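Local coordinates for protein exonuclease VapC9 (Pyrobaculum aerophilum, PDB 1V8P) that probably acts as the toxin of a type II toxin-antitoxin system, a magnesium-dependent PIN-domain nuclease with ribonuclease and slow single-stranded DNA exonuclease activity, at residues Y38-H43 with E149-R154; L105-E110 with Y120-E125. The protein carries 1 engineered substitution. All coordinates share one frame; numbering follows the deposited sequence.

Interaction 1 of 2, residues Y38-H43 with E149-R154; sequences YALAAH and ETLLVR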
ATOM      1  N   TYR C  38      18.407   1.427   0.445  1.00 39.14           N
ATOM      2  CA  TYR C  38      18.418   0.300  -0.471  1.00 40.31           C
ATOM      3  C   TYR C  38      19.495   0.437  -1.546  1.00 39.49           C
ATOM      4  O   TYR C  38      20.177  -0.522  -1.860  1.00 40.85           O
ATOM      5  CB  TYR C  38      17.048   0.136  -1.134  1.00 41.21           C
ATOM      6  CG  TYR C  38      16.509  -1.273  -1.046  1.00 41.87           C
ATOM      7  CD1 TYR C  38      16.086  -1.803   0.175  1.00 41.97           C
ATOM      8  CD2 TYR C  38      16.439  -2.084  -2.179  1.00 41.34           C
ATOM      9  CE1 TYR C  38      15.603  -3.108   0.265  1.00 43.53           C
ATOM     10  CE2 TYR C  38      15.958  -3.386  -2.102  1.00 42.64           C
ATOM     11  CZ  TYR C  38      15.542  -3.895  -0.880  1.00 44.71           C
ATOM     12  OH  TYR C  38      15.062  -5.188  -0.806  1.00 47.52           O
ATOM     13  N   ALA C  39      19.651   1.621  -2.123  1.00 39.54           N
ATOM     14  CA  ALA C  39      20.678   1.799  -3.152  1.00 40.94           C
ATOM     15  C   ALA C  39      22.063   1.662  -2.510  1.00 41.72           C
ATOM     16  O   ALA C  39      22.926   0.941  -3.007  1.00 42.64           O
ATOM     17  CB  ALA C  39      20.535   3.172  -3.820  1.00 39.61           C
ATOM     18  N   LEU C  40      22.253   2.355  -1.393  1.00 41.18           N
ATOM     19  CA  LEU C  40      23.504   2.329  -0.655  1.00 41.43           C
ATOM     20  C   LEU C  40      23.959   0.918  -0.283  1.00 42.20           C
ATOM     21  O   LEU C  40      25.163   0.652  -0.193  1.00 41.66           O
ATOM     22  CB  LEU C  40      23.360   3.163   0.622  1.00 39.40           C
ATOM     23  CG  LEU C  40      23.244   4.675   0.437  1.00 39.98           C
ATOM     24  CD1 LEU C  40      22.828   5.335   1.750  1.00 37.57           C
ATOM     25  CD2 LEU C  40      24.572   5.221  -0.068  1.00 38.83           C
ATOM     26  N   ALA C  41      23.002   0.022  -0.056  1.00 42.26           N
ATOM     27  CA  ALA C  41      23.326  -1.348   0.337  1.00 43.89           C
ATOM     28  C   ALA C  41      24.344  -2.020  -0.576  1.00 43.91           C
ATOM     29  O   ALA C  41      25.027  -2.944  -0.162  1.00 43.79           O
ATOM     30  CB  ALA C  41      22.050  -2.196   0.422  1.00 42.33           C
ATOM     31  N   ALA C  42      24.452  -1.547  -1.812  1.00 46.35           N
ATOM     32  CA  ALA C  42      25.392  -2.115  -2.779  1.00 47.76           C
ATOM     33  C   ALA C  42      26.595  -1.202  -3.021  1.00 49.55           C
ATOM     34  O   ALA C  42      27.255  -1.299  -4.057  1.00 50.81           O
ATOM     35  CB  ALA C  42      24.675  -2.383  -4.103  1.00 45.87           C
ATOM     36  N   HIS C  43      26.876  -0.319  -2.071  1.00 51.07           N
ATOM     37  CA  HIS C  43      27.999   0.603  -2.196  1.00 52.88           C
ATOM     38  C   HIS C  43      28.665   0.778  -0.841  1.00 53.47           C
ATOM     39  O   HIS C  43      29.185   1.848  -0.539  1.00 54.24           O
ATOM     40  CB  HIS C  43      27.519   1.971  -2.694  1.00 54.03           C
ATOM     41  CG  HIS C  43      26.994   1.963  -4.097  1.00 54.87           C
ATOM     42  ND1 HIS C  43      27.816   1.862  -5.200  1.00 55.38           N
ATOM     43  CD2 HIS C  43      25.730   2.056  -4.577  1.00 54.38           C
ATOM     44  CE1 HIS C  43      27.080   1.894  -6.297  1.00 54.53           C
ATOM     45  NE2 HIS C  43      25.811   2.011  -5.947  1.00 53.45           N
ATOM     46  N   GLU C 149      23.528   9.259  -5.537  1.00 40.22           N
ATOM     47  CA  GLU C 149      24.679   9.618  -6.364  1.00 42.18           C
ATOM     48  C   GLU C 149      25.317  10.917  -5.867  1.00 41.31           C
ATOM     49  O   GLU C 149      26.543  11.035  -5.759  1.00 41.15           O
ATOM     50  CB  GLU C 149      24.245   9.795  -7.819  1.00 44.34           C
ATOM     51  CG  GLU C 149      25.399   9.933  -8.796  1.00 49.34           C
ATOM     52  CD  GLU C 149      24.940  10.280 -10.208  1.00 53.15           C
ATOM     53  OE1 GLU C 149      25.637   9.903 -11.178  1.00 53.46           O
ATOM     54  OE2 GLU C 149      23.885  10.942 -10.351  1.00 55.58           O
ATOM     55  N   THR C 150      24.468  11.892  -5.574  1.00 39.68           N
ATOM     56  CA  THR C 150      24.925  13.178  -5.083  1.00 38.82           C
ATOM     57  C   THR C 150      25.600  12.979  -3.735  1.00 39.46           C
ATOM     58  O   THR C 150      26.602  13.627  -3.424  1.00 39.31           O
ATOM     59  CB  THR C 150      23.741  14.137  -4.922  1.00 39.55           C
ATOM     60  OG1 THR C 150      23.113  14.345  -6.196  1.00 38.88           O
ATOM     61  CG2 THR C 150      24.206  15.453  -4.358  1.00 39.60           C
ATOM     62  N   LEU C 151      25.047  12.080  -2.927  1.00 39.30           N
ATOM     63  CA  LEU C 151      25.631  11.813  -1.626  1.00 40.38           C
ATOM     64  C   LEU C 151      27.020  11.215  -1.801  1.00 41.46           C
ATOM     65  O   LEU C 151      27.968  11.639  -1.147  1.00 42.14           O
ATOM     66  CB  LEU C 151      24.756  10.850  -0.811  1.00 39.21           C
ATOM     67  CG  LEU C 151      25.370  10.311   0.493  1.00 37.26           C
ATOM     68  CD1 LEU C 151      25.744  11.471   1.413  1.00 37.10           C
ATOM     69  CD2 LEU C 151      24.390   9.378   1.181  1.00 36.09           C
ATOM     70  N   LEU C 152      27.141  10.235  -2.691  1.00 42.01           N
ATOM     71  CA  LEU C 152      28.426   9.597  -2.913  1.00 43.68           C
ATOM     72  C   LEU C 152      29.514  10.573  -3.361  1.00 45.28           C
ATOM     73  O   LEU C 152      30.639  10.520  -2.857  1.00 46.44           O
ATOM     74  CB  LEU C 152      28.291   8.436  -3.915  1.00 42.22           C
ATOM     75  CG  LEU C 152      27.545   7.218  -3.366  1.00 41.43           C
ATOM     76  CD1 LEU C 152      27.505   6.132  -4.402  1.00 39.93           C
ATOM     77  CD2 LEU C 152      28.226   6.724  -2.094  1.00 41.44           C
ATOM     78  N   VAL C 153      29.203  11.467  -4.292  1.00 44.93           N
ATOM     79  CA  VAL C 153      30.233  12.398  -4.717  1.00 45.01           C
ATOM     80  C   VAL C 153      30.689  13.249  -3.539  1.00 45.54           C
ATOM     81  O   VAL C 153      31.886  13.357  -3.291  1.00 46.89           O
ATOM     82  CB  VAL C 153      29.761  13.312  -5.867  1.00 45.26           C
ATOM     83  CG1 VAL C 153      29.543  12.494  -7.119  1.00 45.64           C
ATOM     84  CG2 VAL C 153      28.484  14.013  -5.487  1.00 47.64           C
ATOM     85  N   ARG C 154      29.747  13.836  -2.800  1.00 45.34           N
ATOM     86  CA  ARG C 154      30.101  14.681  -1.660  1.00 44.68           C
ATOM     87  C   ARG C 154      31.008  13.970  -0.666  1.00 46.88           C
ATOM     88  O   ARG C 154      31.825  14.607  -0.008  1.00 48.05           O
ATOM     89  CB  ARG C 154      28.852  15.160  -0.910  1.00 42.94           C
ATOM     90  CG  ARG C 154      27.939  16.064  -1.692  1.00 38.34           C
ATOM     91  CD  ARG C 154      26.833  16.623  -0.809  1.00 35.43           C
ATOM     92  NE  ARG C 154      25.900  17.428  -1.589  1.00 33.91           N
ATOM     93  CZ  ARG C 154      24.967  18.226  -1.079  1.00 33.93           C
ATOM     94  NH1 ARG C 154      24.830  18.335   0.234  1.00 35.44           N
ATOM     95  NH2 ARG C 154      24.168  18.922  -1.885  1.00 31.99           N
TER
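L40 meets both L151 and L152 through a single methyl. Its CD2 lies 4.3 Å from L151 CD2 and 4.4 Å from L152 CD2, so the tip of L40 is presented to two successive leucines of the C-terminal helix, 148-156. The bond from CA to CB of L40 does not itself aim at that helix. With chi1 at -70°, a chi2 of 169° runs CD1 on in line with the chain and turns the other methyl, CD2, off to the side, where it meets the two leucines. L40 and L151 are buried, whereas L152 is only partly so; the apolar packing therefore runs from the interior outward. L40 also touches V32 and L151 touches Y30, both of strand 30-32.

This places the contact within the alpha/beta/alpha layering of a PIN domain: the helix 34-40, which directly follows the strand that comes first in the chain, 30-32, is packed against the last helix of the chain. The L40 side chain is about 8 Å from that of D33, a predicted magnesium ligand.

The second kind of contact is methyl against ring. L152 CD1 sits over one face of the H43 imidazole, 4.2 Å above its plane and shifted off the ring centre, nearest to CG.

H43 is held next to L40 by a type I turn from L40 to H43, with H43 N donating to L40 O at 2.7 Å. The same carbonyl oxygen also accepts from W47 NE1.

Interaction 2 of 2, residues L105-E110 with Y120-E125; sequences LRVAVE and YAYVAE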
ATOM      1  N   LEU C 105       2.096  14.907  10.438  1.00 38.29           N
ATOM      2  CA  LEU C 105       0.807  14.853   9.752  1.00 39.46           C
ATOM      3  C   LEU C 105       0.588  16.155   9.012  1.00 40.04           C
ATOM      4  O   LEU C 105       0.111  16.166   7.875  1.00 40.53           O
ATOM      5  CB  LEU C 105      -0.340  14.651  10.741  1.00 39.72           C
ATOM      6  CG  LEU C 105      -1.583  13.888  10.263  1.00 40.45           C
ATOM      7  CD1 LEU C 105      -2.779  14.416  11.039  1.00 40.93           C
ATOM      8  CD2 LEU C 105      -1.807  14.031   8.766  1.00 38.20           C
ATOM      9  N   ARG C 106       0.952  17.261   9.650  1.00 41.45           N
ATOM     10  CA  ARG C 106       0.763  18.547   9.014  1.00 42.57           C
ATOM     11  C   ARG C 106       1.614  18.672   7.764  1.00 41.13           C
ATOM     12  O   ARG C 106       1.127  19.147   6.736  1.00 40.98           O
ATOM     13  CB  ARG C 106       1.062  19.698   9.970  1.00 45.68           C
ATOM     14  CG  ARG C 106       0.512  21.009   9.434  1.00 50.52           C
ATOM     15  CD  ARG C 106       0.572  22.116  10.438  1.00 54.91           C
ATOM     16  NE  ARG C 106       1.946  22.436  10.788  1.00 59.89           N
ATOM     17  CZ  ARG C 106       2.300  23.521  11.468  1.00 62.77           C
ATOM     18  NH1 ARG C 106       1.373  24.389  11.864  1.00 62.91           N
ATOM     19  NH2 ARG C 106       3.583  23.738  11.749  1.00 64.09           N
ATOM     20  N   VAL C 107       2.878  18.252   7.843  1.00 39.20           N
ATOM     21  CA  VAL C 107       3.758  18.308   6.675  1.00 36.62           C
ATOM     22  C   VAL C 107       3.181  17.427   5.581  1.00 35.91           C
ATOM     23  O   VAL C 107       3.227  17.775   4.404  1.00 35.64           O
ATOM     24  CB  VAL C 107       5.206  17.842   7.010  1.00 37.37           C
ATOM     25  CG1 VAL C 107       5.969  17.501   5.716  1.00 35.24           C
ATOM     26  CG2 VAL C 107       5.947  18.949   7.773  1.00 33.81           C
ATOM     27  N   ALA C 108       2.627  16.287   5.982  1.00 35.74           N
ATOM     28  CA  ALA C 108       2.018  15.345   5.050  1.00 35.86           C
ATOM     29  C   ALA C 108       0.913  16.030   4.260  1.00 35.63           C
ATOM     30  O   ALA C 108       0.908  16.023   3.042  1.00 36.34           O
ATOM     31  CB  ALA C 108       1.435  14.151   5.817  1.00 35.38           C
ATOM     32  N   VAL C 109      -0.032  16.611   4.984  1.00 37.68           N
ATOM     33  CA  VAL C 109      -1.163  17.304   4.388  1.00 37.87           C
ATOM     34  C   VAL C 109      -0.729  18.488   3.523  1.00 38.99           C
ATOM     35  O   VAL C 109      -1.182  18.641   2.386  1.00 39.11           O
ATOM     36  CB  VAL C 109      -2.117  17.817   5.493  1.00 38.58           C
ATOM     37  CG1 VAL C 109      -3.272  18.578   4.880  1.00 38.96           C
ATOM     38  CG2 VAL C 109      -2.624  16.647   6.326  1.00 37.51           C
ATOM     39  N   GLU C 110       0.156  19.317   4.063  1.00 39.35           N
ATOM     40  CA  GLU C 110       0.631  20.509   3.361  1.00 40.09           C
ATOM     41  C   GLU C 110       1.351  20.284   2.048  1.00 40.10           C
ATOM     42  O   GLU C 110       1.058  20.964   1.065  1.00 40.45           O
ATOM     43  CB  GLU C 110       1.527  21.335   4.273  1.00 39.65           C
ATOM     44  CG  GLU C 110       0.763  22.168   5.271  1.00 41.96           C
ATOM     45  CD  GLU C 110       1.643  22.687   6.390  1.00 44.40           C
ATOM     46  OE1 GLU C 110       1.105  23.384   7.276  1.00 43.58           O
ATOM     47  OE2 GLU C 110       2.864  22.389   6.389  1.00 45.85           O
ATOM     48  N   TYR C 120      10.250  11.765   6.962  1.00 31.96           N
ATOM     49  CA  TYR C 120      11.596  12.075   6.504  1.00 33.79           C
ATOM     50  C   TYR C 120      11.829  13.569   6.232  1.00 33.98           C
ATOM     51  O   TYR C 120      12.844  14.128   6.649  1.00 34.39           O
ATOM     52  CB  TYR C 120      11.912  11.262   5.255  1.00 32.07           C
ATOM     53  CG  TYR C 120      12.058   9.798   5.573  1.00 33.63           C
ATOM     54  CD1 TYR C 120      10.983   8.914   5.422  1.00 31.15           C
ATOM     55  CD2 TYR C 120      13.271   9.300   6.067  1.00 31.40           C
ATOM     56  CE1 TYR C 120      11.111   7.576   5.748  1.00 31.40           C
ATOM     57  CE2 TYR C 120      13.412   7.966   6.396  1.00 33.28           C
ATOM     58  CZ  TYR C 120      12.331   7.099   6.235  1.00 33.12           C
ATOM     59  OH  TYR C 120      12.476   5.763   6.537  1.00 31.92           O
ATOM     60  N   ALA C 121      10.887  14.206   5.543  1.00 33.42           N
ATOM     61  CA  ALA C 121      10.983  15.620   5.228  1.00 34.10           C
ATOM     62  C   ALA C 121      11.051  16.440   6.518  1.00 34.72           C
ATOM     63  O   ALA C 121      11.901  17.321   6.665  1.00 33.83           O
ATOM     64  CB  ALA C 121       9.767  16.052   4.383  1.00 33.44           C
ATOM     65  N   TYR C 122      10.158  16.133   7.454  1.00 34.78           N
ATOM     66  CA  TYR C 122      10.120  16.850   8.718  1.00 34.09           C
ATOM     67  C   TYR C 122      11.399  16.732   9.551  1.00 33.82           C
ATOM     68  O   TYR C 122      11.899  17.729  10.057  1.00 34.58           O
ATOM     69  CB  TYR C 122       8.935  16.382   9.557  1.00 33.68           C
ATOM     70  CG  TYR C 122       8.851  17.079  10.891  1.00 33.73           C
ATOM     71  CD1 TYR C 122       8.244  18.339  11.017  1.00 34.13           C
ATOM     72  CD2 TYR C 122       9.452  16.522  12.016  1.00 32.79           C
ATOM     73  CE1 TYR C 122       8.250  19.021  12.241  1.00 33.32           C
ATOM     74  CE2 TYR C 122       9.467  17.192  13.235  1.00 33.37           C
ATOM     75  CZ  TYR C 122       8.871  18.433  13.345  1.00 34.79           C
ATOM     76  OH  TYR C 122       8.919  19.068  14.571  1.00 36.22           O
ATOM     77  N   VAL C 123      11.926  15.525   9.691  1.00 34.07           N
ATOM     78  CA  VAL C 123      13.126  15.311  10.491  1.00 34.61           C
ATOM     79  C   VAL C 123      14.342  15.950   9.880  1.00 36.24           C
ATOM     80  O   VAL C 123      15.160  16.542  10.589  1.00 38.30           O
ATOM     81  CB  VAL C 123      13.420  13.815  10.689  1.00 33.80           C
ATOM     82  CG1 VAL C 123      14.756  13.622  11.425  1.00 32.33           C
ATOM     83  CG2 VAL C 123      12.295  13.192  11.458  1.00 33.04           C
ATOM     84  N   ALA C 124      14.474  15.831   8.567  1.00 37.41           N
ATOM     85  CA  ALA C 124      15.624  16.417   7.892  1.00 38.03           C
ATOM     86  C   ALA C 124      15.612  17.943   8.055  1.00 38.76           C
ATOM     87  O   ALA C 124      16.588  18.536   8.526  1.00 38.39           O
ATOM     88  CB  ALA C 124      15.614  16.039   6.423  1.00 37.45           C
ATOM     89  N   GLU C 125      14.497  18.566   7.685  1.00 39.35           N
ATOM     90  CA  GLU C 125      14.362  20.011   7.786  1.00 41.06           C
ATOM     91  C   GLU C 125      14.367  20.548   9.222  1.00 42.15           C
ATOM     92  O   GLU C 125      14.906  21.631   9.473  1.00 43.07           O
ATOM     93  CB  GLU C 125      13.102  20.478   7.039  1.00 40.29           C
ATOM     94  CG  GLU C 125      13.320  20.641   5.530  1.00 38.81           C
ATOM     95  CD  GLU C 125      12.046  20.982   4.750  1.00 42.03           C
ATOM     96  OE1 GLU C 125      11.191  21.738   5.272  1.00 41.04           O
ATOM     97  OE2 GLU C 125      11.905  20.504   3.598  1.00 43.23           O
TER
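V107 and Y122 are brought together by their first torsions. In V107, chi1 of 163° sets CG1 anti to the backbone N and leaves CG2 beside that nitrogen, so the two methyls diverge toward different partners on the helix 115-127. In Y122, chi1 of 179° places CG opposite the backbone N, and the ring turns its CD1 edge to V107 CG2. The two side chains cross at roughly a right angle. V107 CG2 approaches Y122 CD1 at 4.0 Å, near the plane of the ring; this is a methyl-to-edge contact, without the over-the-face geometry of a CH-pi interaction. The other branch, V107 CG1, comes to 4.3 Å from A121 CB.

The backbones come close here: V107 CA and Y122 CA are 6.8 Å apart, and A121 presents only a methyl to V107 CG1. The packing continues beyond these residues, for V107 also touches A118, while Y122 lies against E103 and V104 of the facing helix and P100 just before it.

V107 and A121 are buried and Y122 is partly exposed, so the contact reaches from the interior toward the surface. A salt bridge from E125 OE1 to R111 NH2 gives the two helices a charged link as well. L105, R106, A108 and V109 meet residues of a second subunit, including W69 and W79 of that chain, so the helix 101-111 is also part of a subunit interface.

The arrangement is one of two consecutive helices, 101-111 and 115-127, joined by a short connection and packed at a steep angle, part of the helical layer of the PIN domain. The second helix carries D117, a predicted magnesium ligand, whose side chain is about 7 Å from that of A121.

Overall arrangement
From the N terminus, the chain first forms strand 30-32 and helix 34-40, whose end supplies residues 38-43 to interaction 1. That contact closes only when the chain reaches 149-154 in its last helix, enclosing 105 residues, mostly helical, and three of the four sheet strands. Interaction 2 falls wholly within this long loop and closes a short one: nine residues separate 105-110 from 120-125, so the two contacts nest without crossing. The centres of interactions 1 and 2 are about 23 Å apart, on opposite sides of the chain's centre, and the two do not touch. Interaction 1 joins the two ends of the fold; interaction 2 ties together the consecutive helices 101-111 and 115-127 across the short loop between them.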